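PDB 2IIZ: melanin biosynthesis protein TyrA, putative, which binds heme b and probably acts as a peroxidase of the dye-decolorizing (DyP-type) family. Local coordinates for residues K199-R207 with Y215-I226; R9-E17 with H161-G169. All blocks are in the same frame, centred on the assembly; numbering follows the deposited sequence.

Contact 1 (K199-R207 with Y215-I226). With HEM (protoporphyrin IX containing Fe), chain C; IPA (isopropyl alcohol), chain F.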
loop_
_atom_site.group_PDB
_atom_site.type_symbol
_atom_site.label_atom_id
_atom_site.label_comp_id
_atom_site.label_asym_id
_atom_site.label_seq_id
_atom_site.Cartn_x
_atom_site.Cartn_y
_atom_site.Cartn_z
ATOM N N LYS A 199 13.920 -11.794 -25.781
ATOM C CA LYS A 199 14.825 -12.937 -25.741
ATOM C C LYS A 199 15.916 -12.771 -24.673
ATOM O O LYS A 199 16.301 -13.744 -24.025
ATOM C CB LYS A 199 15.471 -13.144 -27.119
ATOM C CG LYS A 199 16.367 -14.396 -27.248
ATOM C CD LYS A 199 15.605 -15.690 -26.926
ATOM C CE LYS A 199 16.419 -16.924 -27.305
ATOM N NZ LYS A 199 15.572 -18.153 -27.360
ATOM N N LYS A 200 16.412 -11.548 -24.486
ATOM C CA LYS A 200 17.426 -11.297 -23.450
ATOM C C LYS A 200 16.872 -11.525 -22.061
ATOM O O LYS A 200 17.537 -12.149 -21.216
ATOM C CB LYS A 200 17.974 -9.871 -23.517
ATOM C CG LYS A 200 18.514 -9.497 -24.878
ATOM C CD LYS A 200 19.822 -8.727 -24.813
ATOM C CE LYS A 200 20.517 -8.745 -26.172
ATOM N NZ LYS A 200 21.944 -8.383 -26.058
ATOM N N GLN A 201 15.660 -11.006 -21.831
ATOM C CA GLN A 201 14.970 -11.179 -20.566
ATOM C C GLN A 201 14.878 -12.662 -20.276
ATOM O O GLN A 201 15.235 -13.104 -19.189
ATOM C CB GLN A 201 13.544 -10.585 -20.590
ATOM C CG GLN A 201 13.480 -9.070 -20.809
ATOM C CD GLN A 201 12.113 -8.447 -20.525
ATOM O OE1 GLN A 201 11.274 -9.012 -19.817
ATOM N NE2 GLN A 201 11.888 -7.266 -21.083
ATOM N N GLU A 202 14.391 -13.411 -21.263
ATOM C CA GLU A 202 14.178 -14.858 -21.135
ATOM C C GLU A 202 15.504 -15.576 -20.871
ATOM O O GLU A 202 15.546 -16.541 -20.116
ATOM C CB GLU A 202 13.467 -15.411 -22.389
ATOM C CG GLU A 202 12.054 -14.791 -22.574
ATOM C CD GLU A 202 11.264 -15.319 -23.770
ATOM O OE1 GLU A 202 11.879 -15.751 -24.771
ATOM O OE2 GLU A 202 10.009 -15.294 -23.704
ATOM N N ASP A 203 16.576 -15.081 -21.492
ATOM C CA ASP A 203 17.916 -15.662 -21.354
ATOM C C ASP A 203 18.521 -15.393 -19.978
ATOM O O ASP A 203 19.412 -16.112 -19.532
ATOM C CB ASP A 203 18.852 -15.104 -22.433
ATOM C CG ASP A 203 18.758 -15.847 -23.768
ATOM O OD1 ASP A 203 17.852 -16.695 -23.962
ATOM O OD2 ASP A 203 19.623 -15.566 -24.637
ATOM N N ILE A 204 18.038 -14.353 -19.312
ATOM C CA ILE A 204 18.531 -13.980 -17.978
ATOM C C ILE A 204 17.851 -14.826 -16.889
ATOM O O ILE A 204 18.466 -15.240 -15.888
ATOM C CB ILE A 204 18.309 -12.454 -17.744
ATOM C CG1 ILE A 204 19.402 -11.678 -18.462
ATOM C CG2 ILE A 204 18.310 -12.077 -16.260
ATOM C CD1 ILE A 204 18.975 -10.298 -18.803
ATOM N N ILE A 205 16.568 -15.086 -17.087
ATOM C CA ILE A 205 15.838 -15.934 -16.149
ATOM C C ILE A 205 15.993 -17.420 -16.439
ATOM O O ILE A 205 16.084 -18.191 -15.502
ATOM C CB ILE A 205 14.395 -15.489 -16.048
ATOM C CG1 ILE A 205 14.394 -14.195 -15.227
ATOM C CG2 ILE A 205 13.514 -16.579 -15.365
ATOM C CD1 ILE A 205 13.311 -13.308 -15.556
ATOM N N GLY A 206 16.035 -17.811 -17.715
ATOM C CA GLY A 206 16.105 -19.228 -18.107
ATOM C C GLY A 206 14.729 -19.868 -18.299
ATOM O O GLY A 206 14.595 -21.099 -18.297
ATOM N N ARG A 207 13.704 -19.027 -18.459
ATOM C CA ARG A 207 12.363 -19.484 -18.822
ATOM C C ARG A 207 11.756 -18.491 -19.812
ATOM O O ARG A 207 12.160 -17.330 -19.828
ATOM C CB ARG A 207 11.488 -19.586 -17.573
ATOM C CG ARG A 207 12.083 -20.457 -16.479
ATOM C CD ARG A 207 11.207 -20.487 -15.264
ATOM N NE ARG A 207 10.048 -21.336 -15.463
ATOM C CZ ARG A 207 9.968 -22.611 -15.087
ATOM N NH1 ARG A 207 10.979 -23.223 -14.481
ATOM N NH2 ARG A 207 8.856 -23.286 -15.323
ATOM N N TYR A 215 13.546 -23.554 -19.932
ATOM C CA TYR A 215 14.501 -23.925 -20.996
ATOM C C TYR A 215 14.973 -25.359 -20.829
ATOM O O TYR A 215 15.001 -25.888 -19.723
ATOM C CB TYR A 215 15.759 -23.049 -20.959
ATOM C CG TYR A 215 15.664 -21.649 -21.536
ATOM C CD1 TYR A 215 14.446 -21.000 -21.708
ATOM C CD2 TYR A 215 16.827 -20.970 -21.906
ATOM C CE1 TYR A 215 14.399 -19.703 -22.239
ATOM C CE2 TYR A 215 16.786 -19.687 -22.428
ATOM C CZ TYR A 215 15.579 -19.059 -22.592
ATOM O OH TYR A 215 15.555 -17.790 -23.111
ATOM N N GLU A 216 15.352 -25.995 -21.928
ATOM C CA GLU A 216 16.041 -27.272 -21.815
ATOM C C GLU A 216 17.431 -27.052 -21.193
ATOM O O GLU A 216 18.056 -26.002 -21.387
ATOM C CB GLU A 216 16.148 -27.976 -23.175
ATOM C CG GLU A 216 14.800 -28.437 -23.761
ATOM C CD GLU A 216 14.073 -29.473 -22.887
ATOM O OE1 GLU A 216 14.726 -30.430 -22.404
ATOM O OE2 GLU A 216 12.845 -29.325 -22.689
ATOM N N SER A 217 17.898 -28.051 -20.445
ATOM C CA SER A 217 19.196 -28.002 -19.753
ATOM C C SER A 217 20.301 -27.413 -20.618
ATOM O O SER A 217 20.948 -26.430 -20.255
ATOM C CB SER A 217 19.615 -29.409 -19.322
ATOM O OG SER A 217 18.831 -29.853 -18.234
ATOM N N GLU A 218 20.494 -28.042 -21.767
ATOM C CA GLU A 218 21.518 -27.652 -22.722
ATOM C C GLU A 218 21.366 -26.197 -23.207
ATOM O O GLU A 218 22.343 -25.575 -23.634
ATOM C CB GLU A 218 21.541 -28.654 -23.902
ATOM C CG GLU A 218 20.235 -28.756 -24.742
ATOM C CD GLU A 218 19.164 -29.717 -24.176
ATOM O OE1 GLU A 218 19.103 -29.950 -22.942
ATOM O OE2 GLU A 218 18.368 -30.241 -24.985
ATOM N N ASP A 219 20.147 -25.663 -23.136
ATOM C CA ASP A 219 19.855 -24.298 -23.591
ATOM C C ASP A 219 19.974 -23.228 -22.505
ATOM O O ASP A 219 20.190 -22.061 -22.837
ATOM C CB ASP A 219 18.463 -24.246 -24.223
ATOM C CG ASP A 219 18.353 -25.145 -25.440
ATOM O OD1 ASP A 219 19.292 -25.153 -26.265
ATOM O OD2 ASP A 219 17.329 -25.846 -25.577
ATOM N N LYS A 220 19.836 -23.624 -21.234
ATOM C CA LYS A 220 20.012 -22.721 -20.073
ATOM C C LYS A 220 21.410 -22.104 -20.075
ATOM O O LYS A 220 22.404 -22.848 -19.973
ATOM C CB LYS A 220 19.822 -23.465 -18.731
ATOM C CG LYS A 220 18.381 -23.681 -18.270
ATOM C CD LYS A 220 18.314 -24.480 -16.958
ATOM C CE LYS A 220 16.878 -24.926 -16.632
ATOM N NZ LYS A 220 16.684 -25.339 -15.203
ATOM N N PRO A 221 21.499 -20.760 -20.195
ATOM C CA PRO A 221 22.804 -20.116 -20.090
ATOM C C PRO A 221 23.357 -20.191 -18.677
ATOM O O PRO A 221 22.596 -20.111 -17.709
ATOM C CB PRO A 221 22.540 -18.661 -20.496
ATOM C CG PRO A 221 21.126 -18.593 -20.969
ATOM C CD PRO A 221 20.420 -19.780 -20.432
ATOM N N LEU A 222 24.672 -20.347 -18.567
ATOM C CA LEU A 222 25.321 -20.492 -17.262
ATOM C C LEU A 222 25.153 -19.256 -16.368
ATOM O O LEU A 222 25.339 -19.337 -15.157
ATOM C CB LEU A 222 26.797 -20.861 -17.434
ATOM C CG LEU A 222 27.073 -22.369 -17.586
ATOM C CD1 LEU A 222 26.217 -23.025 -18.677
ATOM C CD2 LEU A 222 28.564 -22.620 -17.864
ATOM N N THR A 223 24.797 -18.124 -16.978
ATOM C CA THR A 223 24.514 -16.875 -16.256
ATOM C C THR A 223 23.049 -16.629 -15.949
ATOM O O THR A 223 22.683 -15.523 -15.542
ATOM C CB THR A 223 24.980 -15.672 -17.095
ATOM O OG1 THR A 223 24.402 -15.765 -18.405
ATOM C CG2 THR A 223 26.510 -15.636 -17.197
ATOM N N SER A 224 22.192 -17.629 -16.144
ATOM C CA SER A 224 20.747 -17.418 -15.955
ATOM C C SER A 224 20.337 -17.691 -14.515
ATOM O O SER A 224 20.906 -18.581 -13.876
ATOM C CB SER A 224 19.942 -18.317 -16.892
ATOM O OG SER A 224 20.210 -19.670 -16.620
ATOM N N HIS A 225 19.356 -16.935 -14.015
ATOM C CA HIS A 225 18.896 -17.076 -12.627
ATOM C C HIS A 225 18.652 -18.525 -12.184
ATOM O O HIS A 225 19.113 -18.921 -11.122
ATOM C CB HIS A 225 17.613 -16.261 -12.369
ATOM C CG HIS A 225 17.253 -16.149 -10.923
ATOM N ND1 HIS A 225 18.190 -15.945 -9.933
ATOM C CD2 HIS A 225 16.054 -16.208 -10.298
ATOM C CE1 HIS A 225 17.584 -15.888 -8.761
ATOM N NE2 HIS A 225 16.284 -16.042 -8.953
ATOM N N ILE A 226 17.933 -19.292 -13.000
ATOM C CA ILE A 226 17.491 -20.670 -12.670
ATOM C C ILE A 226 18.631 -21.701 -12.745
ATOM O O ILE A 226 18.564 -22.775 -12.114
ATOM C CB ILE A 226 16.362 -21.137 -13.662
ATOM C CG1 ILE A 226 15.220 -20.146 -13.690
ATOM C CG2 ILE A 226 15.780 -22.464 -13.297
ATOM C CD1 ILE A 226 14.812 -19.674 -12.363
HETATM C CHA HEM C . 13.388 -19.270 -9.404
HETATM C CHB HEM C . 12.747 -14.502 -9.658
HETATM C CHC HEM C . 15.810 -13.828 -6.046
HETATM C CHD HEM C . 16.044 -18.575 -5.403
HETATM C C1A HEM C . 12.972 -18.030 -9.812
HETATM C C2A HEM C . 12.111 -17.766 -10.945
HETATM C C3A HEM C . 11.944 -16.432 -11.000
HETATM C C4A HEM C . 12.680 -15.840 -9.915
HETATM C CMA HEM C . 11.121 -15.629 -12.021
HETATM C CAA HEM C . 11.518 -18.840 -11.889
HETATM C CBA HEM C . 10.139 -19.334 -11.406
HETATM C CGA HEM C . 10.279 -20.310 -10.259
HETATM O O1A HEM C . 9.971 -19.942 -9.087
HETATM O O2A HEM C . 10.698 -21.475 -10.501
HETATM C C1B HEM C . 13.534 -13.917 -8.715
HETATM C C2B HEM C . 13.657 -12.489 -8.515
HETATM C C3B HEM C . 14.514 -12.303 -7.504
HETATM C C4B HEM C . 14.939 -13.606 -7.053
HETATM C CMB HEM C . 12.897 -11.443 -9.364
HETATM C CAB HEM C . 15.016 -10.999 -6.866
HETATM C CBB HEM C . 15.202 -9.909 -7.596
HETATM C C1C HEM C . 16.150 -15.061 -5.585
HETATM C C2C HEM C . 17.095 -15.293 -4.524
HETATM C C3C HEM C . 17.168 -16.614 -4.337
HETATM C C4C HEM C . 16.258 -17.235 -5.281
HETATM C CMC HEM C . 17.838 -14.158 -3.803
HETATM C CAC HEM C . 18.029 -17.399 -3.330
HETATM C CBC HEM C . 18.891 -16.842 -2.468
HETATM C C1D HEM C . 15.339 -19.202 -6.393
HETATM C C2D HEM C . 15.141 -20.625 -6.473
HETATM C C3D HEM C . 14.312 -20.843 -7.725
HETATM C C4D HEM C . 14.097 -19.527 -8.266
HETATM C CMD HEM C . 15.675 -21.691 -5.493
HETATM C CAD HEM C . 13.804 -22.170 -8.312
HETATM C CBD HEM C . 14.789 -22.606 -9.385
HETATM C CGD HEM C . 14.563 -24.034 -9.826
HETATM O O1D HEM C . 14.034 -24.229 -10.964
HETATM O O2D HEM C . 14.913 -24.955 -9.044
HETATM N NA HEM C . 13.306 -16.835 -9.199
HETATM N NB HEM C . 14.328 -14.578 -7.804
HETATM N NC HEM C . 15.644 -16.258 -6.034
HETATM N ND HEM C . 14.713 -18.587 -7.460
HETATM FE FE HEM C . 14.645 -16.539 -7.766
HETATM C C1 IPA F . 25.328 -22.713 -22.257
HETATM C C2 IPA F . 24.545 -22.283 -23.511
HETATM C C3 IPA F . 24.286 -20.773 -23.584
HETATM O O2 IPA F . 23.303 -22.951 -23.587
HETATM O O HOH W 1 22.135 -15.065 -18.942
#

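Contact 2 (R9-E17 with H161-G169)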
loop_
_atom_site.group_PDB
_atom_site.type_symbol
_atom_site.label_atom_id
_atom_site.label_comp_id
_atom_site.label_asym_id
_atom_site.label_seq_id
_atom_site.Cartn_x
_atom_site.Cartn_y
_atom_site.Cartn_z
ATOM N N ARG A 9 3.847 -27.230 17.138
ATOM C CA ARG A 9 3.004 -26.772 16.057
ATOM C C ARG A 9 3.686 -25.630 15.336
ATOM O O ARG A 9 3.962 -24.584 15.938
ATOM C CB ARG A 9 1.661 -26.297 16.593
ATOM C CG ARG A 9 0.837 -27.392 17.215
ATOM C CD ARG A 9 -0.389 -26.803 17.897
ATOM N NE ARG A 9 -0.038 -26.147 19.149
ATOM C CZ ARG A 9 -0.856 -25.387 19.866
ATOM N NH1 ARG A 9 -2.106 -25.154 19.473
ATOM N NH2 ARG A 9 -0.411 -24.849 20.994
ATOM N N GLU A 10 3.955 -25.832 14.049
ATOM C CA GLU A 10 4.539 -24.779 13.243
ATOM C C GLU A 10 3.534 -23.642 13.094
ATOM O O GLU A 10 2.316 -23.873 13.071
ATOM C CB GLU A 10 4.958 -25.295 11.865
ATOM C CG GLU A 10 3.818 -25.471 10.827
ATOM C CD GLU A 10 3.287 -26.882 10.815
ATOM O OE1 GLU A 10 3.321 -27.522 11.884
ATOM O OE2 GLU A 10 2.844 -27.347 9.741
ATOM N N GLN A 11 4.047 -22.420 12.998
ATOM C CA GLN A 11 3.208 -21.278 12.677
ATOM C C GLN A 11 2.720 -21.428 11.258
ATOM O O GLN A 11 3.460 -21.861 10.371
ATOM C CB GLN A 11 3.977 -19.975 12.841
ATOM C CG GLN A 11 4.317 -19.693 14.284
ATOM C CD GLN A 11 4.973 -18.365 14.470
ATOM O OE1 GLN A 11 4.366 -17.331 14.228
ATOM N NE2 GLN A 11 6.220 -18.379 14.905
ATOM N N LEU A 12 1.464 -21.060 11.043
ATOM C CA LEU A 12 0.763 -21.444 9.828
ATOM C C LEU A 12 1.196 -20.642 8.614
ATOM O O LEU A 12 1.017 -21.095 7.486
ATOM C CB LEU A 12 -0.746 -21.311 10.031
ATOM C CG LEU A 12 -1.350 -22.157 11.149
ATOM C CD1 LEU A 12 -2.852 -21.953 11.220
ATOM C CD2 LEU A 12 -1.031 -23.634 10.923
ATOM N N GLY A 13 1.765 -19.463 8.832
ATOM C CA GLY A 13 2.112 -18.578 7.708
ATOM C C GLY A 13 3.427 -18.941 7.043
ATOM O O GLY A 13 3.775 -18.381 6.025
ATOM N N VAL A 14 4.167 -19.885 7.619
ATOM C CA VAL A 14 5.504 -20.197 7.119
ATOM C C VAL A 14 5.419 -20.912 5.802
ATOM O O VAL A 14 6.152 -20.572 4.860
ATOM C CB VAL A 14 6.296 -21.099 8.069
ATOM C CG1 VAL A 14 7.663 -21.420 7.458
ATOM C CG2 VAL A 14 6.493 -20.410 9.426
ATOM N N CYS A 15 4.531 -21.908 5.752
ATOM C CA CYS A 15 4.319 -22.734 4.568
ATOM C C CYS A 15 3.044 -22.371 3.793
ATOM O O CYS A 15 2.672 -23.070 2.853
ATOM C CB CYS A 15 4.238 -24.197 4.961
ATOM S SG CYS A 15 5.726 -24.888 5.675
ATOM N N ALA A 16 2.377 -21.290 4.169
ATOM C CA ALA A 16 1.078 -20.991 3.569
ATOM C C ALA A 16 1.187 -20.878 2.063
ATOM O O ALA A 16 2.213 -20.437 1.536
ATOM C CB ALA A 16 0.502 -19.703 4.145
ATOM N N GLU A 17 0.126 -21.280 1.376
ATOM C CA GLU A 17 -0.013 -20.997 -0.051
ATOM C C GLU A 17 -0.096 -19.480 -0.261
ATOM O O GLU A 17 -0.320 -18.709 0.687
ATOM C CB GLU A 17 -1.261 -21.675 -0.630
ATOM C CG GLU A 17 -1.227 -23.203 -0.642
ATOM C CD GLU A 17 -0.106 -23.770 -1.509
ATOM O OE1 GLU A 17 0.315 -23.067 -2.461
ATOM O OE2 GLU A 17 0.354 -24.917 -1.238
ATOM N N HIS A 161 5.634 -31.595 0.669
ATOM C CA HIS A 161 7.054 -31.312 0.474
ATOM C C HIS A 161 7.443 -29.967 1.078
ATOM O O HIS A 161 8.542 -29.820 1.586
ATOM C CB HIS A 161 7.447 -31.360 -1.000
ATOM C CG HIS A 161 8.917 -31.536 -1.211
ATOM N ND1 HIS A 161 9.611 -32.619 -0.706
ATOM C CD2 HIS A 161 9.824 -30.772 -1.866
ATOM C CE1 HIS A 161 10.885 -32.512 -1.040
ATOM N NE2 HIS A 161 11.042 -31.402 -1.745
ATOM N N ARG A 162 6.544 -28.986 1.023
ATOM C CA ARG A 162 6.775 -27.677 1.660
ATOM C C ARG A 162 7.197 -27.827 3.114
ATOM O O ARG A 162 8.165 -27.229 3.560
ATOM C CB ARG A 162 5.509 -26.836 1.644
ATOM C CG ARG A 162 4.952 -26.576 0.264
ATOM C CD ARG A 162 3.545 -26.019 0.350
ATOM N NE ARG A 162 3.547 -24.576 0.515
ATOM C CZ ARG A 162 3.750 -23.702 -0.472
ATOM N NH1 ARG A 162 3.976 -24.110 -1.720
ATOM N NH2 ARG A 162 3.728 -22.398 -0.212
ATOM N N GLN A 163 6.461 -28.632 3.855
ATOM C CA GLN A 163 6.785 -28.827 5.253
ATOM C C GLN A 163 8.190 -29.452 5.367
ATOM O O GLN A 163 9.028 -29.000 6.148
ATOM C CB GLN A 163 5.691 -29.661 5.947
ATOM C CG GLN A 163 4.449 -28.832 6.413
ATOM C CD GLN A 163 3.593 -28.285 5.260
ATOM O OE1 GLN A 163 3.695 -28.755 4.131
ATOM N NE2 GLN A 163 2.743 -27.288 5.552
ATOM N N GLU A 164 8.426 -30.483 4.564
ATOM C CA GLU A 164 9.708 -31.204 4.515
ATOM C C GLU A 164 10.895 -30.242 4.304
ATOM O O GLU A 164 11.940 -30.367 4.951
ATOM C CB GLU A 164 9.653 -32.233 3.375
ATOM C CG GLU A 164 10.761 -33.283 3.379
ATOM C CD GLU A 164 10.444 -34.494 4.224
ATOM O OE1 GLU A 164 9.291 -34.616 4.702
ATOM O OE2 GLU A 164 11.361 -35.327 4.407
ATOM N N VAL A 165 10.722 -29.285 3.397
ATOM C CA VAL A 165 11.791 -28.332 3.054
ATOM C C VAL A 165 11.912 -27.237 4.105
ATOM O O VAL A 165 13.011 -26.892 4.507
ATOM C CB VAL A 165 11.555 -27.682 1.670
ATOM C CG1 VAL A 165 12.555 -26.542 1.402
ATOM C CG2 VAL A 165 11.668 -28.721 0.582
ATOM N N ALA A 166 10.780 -26.701 4.542
ATOM C CA ALA A 166 10.763 -25.482 5.350
ATOM C C ALA A 166 11.031 -25.669 6.838
ATOM O O ALA A 166 11.679 -24.820 7.448
ATOM C CB ALA A 166 9.431 -24.745 5.167
ATOM N N LEU A 167 10.533 -26.766 7.410
ATOM C CA LEU A 167 10.466 -26.926 8.862
ATOM C C LEU A 167 11.576 -27.795 9.457
ATOM O O LEU A 167 11.900 -28.868 8.936
ATOM C CB LEU A 167 9.111 -27.527 9.272
ATOM C CG LEU A 167 7.856 -26.738 8.893
ATOM C CD1 LEU A 167 6.589 -27.466 9.352
ATOM C CD2 LEU A 167 7.877 -25.332 9.461
ATOM N N VAL A 168 12.148 -27.325 10.563
ATOM C CA VAL A 168 13.111 -28.119 11.331
ATOM C C VAL A 168 12.381 -29.350 11.849
ATOM O O VAL A 168 11.178 -29.276 12.179
ATOM C CB VAL A 168 13.679 -27.343 12.536
ATOM C CG2 VAL A 168 14.342 -26.031 12.100
ATOM N N GLY A 169 13.111 -30.468 11.910
ATOM C CA GLY A 169 12.586 -31.745 12.391
ATOM C C GLY A 169 13.398 -32.272 13.567
ATOM O O GLY A 169 13.916 -31.498 14.376
#

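Contact 1 (K199-R207 with Y215-I226)
Y215 lays one face of its ring over G206, whose CA sits 4.1 Å from the ring centroid and only 7° off the normal, a CH-pi contact. Its CG lies anti to the carbonyl carbon (chi1 -78°), which carries the ring along the end of helix 198-205 and brings OH to D203. There the hydroxyl donates to D203 OD1 at 2.7 Å, and OD1 accepts with its anti lone pair, the one turned away from OD2; ring and carboxylate planes are 84° apart. With an alanine here in place of Y215, D203 OD1 would probably lose this donor and G206 its aromatic cover.

G206 suits the helix end because its positive phi would jam a CB against the preceding carbonyl. Backbone bonds join the same region: Y215 N donates to G206 O at 3.1 Å, and H225 N to I204 O at 2.7 Å, nearly straight. S224, the N-cap residue of helix 225-228, turns OG back onto P221 O within a type I turn.

Beyond, I226 CD1 reaches HEM CHA at 3.3 Å. H225 binds the iron through NE2 at 2.1 Å, while its ND1 is hydrogen-bonded to D285, which would probably strengthen the imidazole as a ligand. This is the proximal heme site of a DyP-type peroxidase.

Contact 2 (R9-E17 with H161-G169)
C15 and R162 bring the two backbones to 6.2 Å between CA atoms, whereas the CA atoms of E10 and L167 stand 7.7 Å apart. Residues 9-17 form a loop with a type I turn from Q11 to V14, laid against helix 160-166 and L167, the first residue to leave it.

R162 provides the polar grip. The bend of its chain at chi3 (86°) turns one edge of the guanidinium to the loop backbone: NE donates to C15 O at 2.9 Å, and NH2 adds weak bonds to C15 O and A16 O. Over a face of the same group stands E17 OE2, 3.7 Å from R162 NE, a long salt bridge; the oxygen lies above the plane, where the N-H groups do not aim. An arginine fits here because its flat, multiply donating end can serve two carbonyls while its face meets a carboxylate.

Most of the remaining contact is made by carbon and sulfur. C15 SG packs on A166 CB at 3.7 Å; the small alanine lets the loop lie close to the helix. V14 CG1 touches A166 and L167 more loosely. L167 crosses the side chain of E10 at about a right angle, its CD1 3.7 Å from E10 CB.

The chemistry thus divides: one good bond and two weak ones reach main-chain carbonyls, A16 O being shared with Q244, while the charge pairing with E17 probably contributes only diffuse attraction.

In the fold
Along the chain contact 2 closes before contact 1 opens, and their centres lie 30 Å apart, with nearest atoms about 14 Å from each other. Contact 2 sits nearer the centre of the folded chain (13 Å, against 24 Å for contact 1, centre to centre); around it lie strands 61-67, 179-188 and 238-249 of the large antiparallel sheet. Contact 1 is peripheral, pairing helix 198-205 with the start of helix 225-228. Of the two, only contact 1 meets the heme, as part of its binding site, while contact 2 joins the loop before strand 21-29 to helix 160-166 of the C-terminal DyP region, the side chain of R162 remaining about 10 Å from the heme.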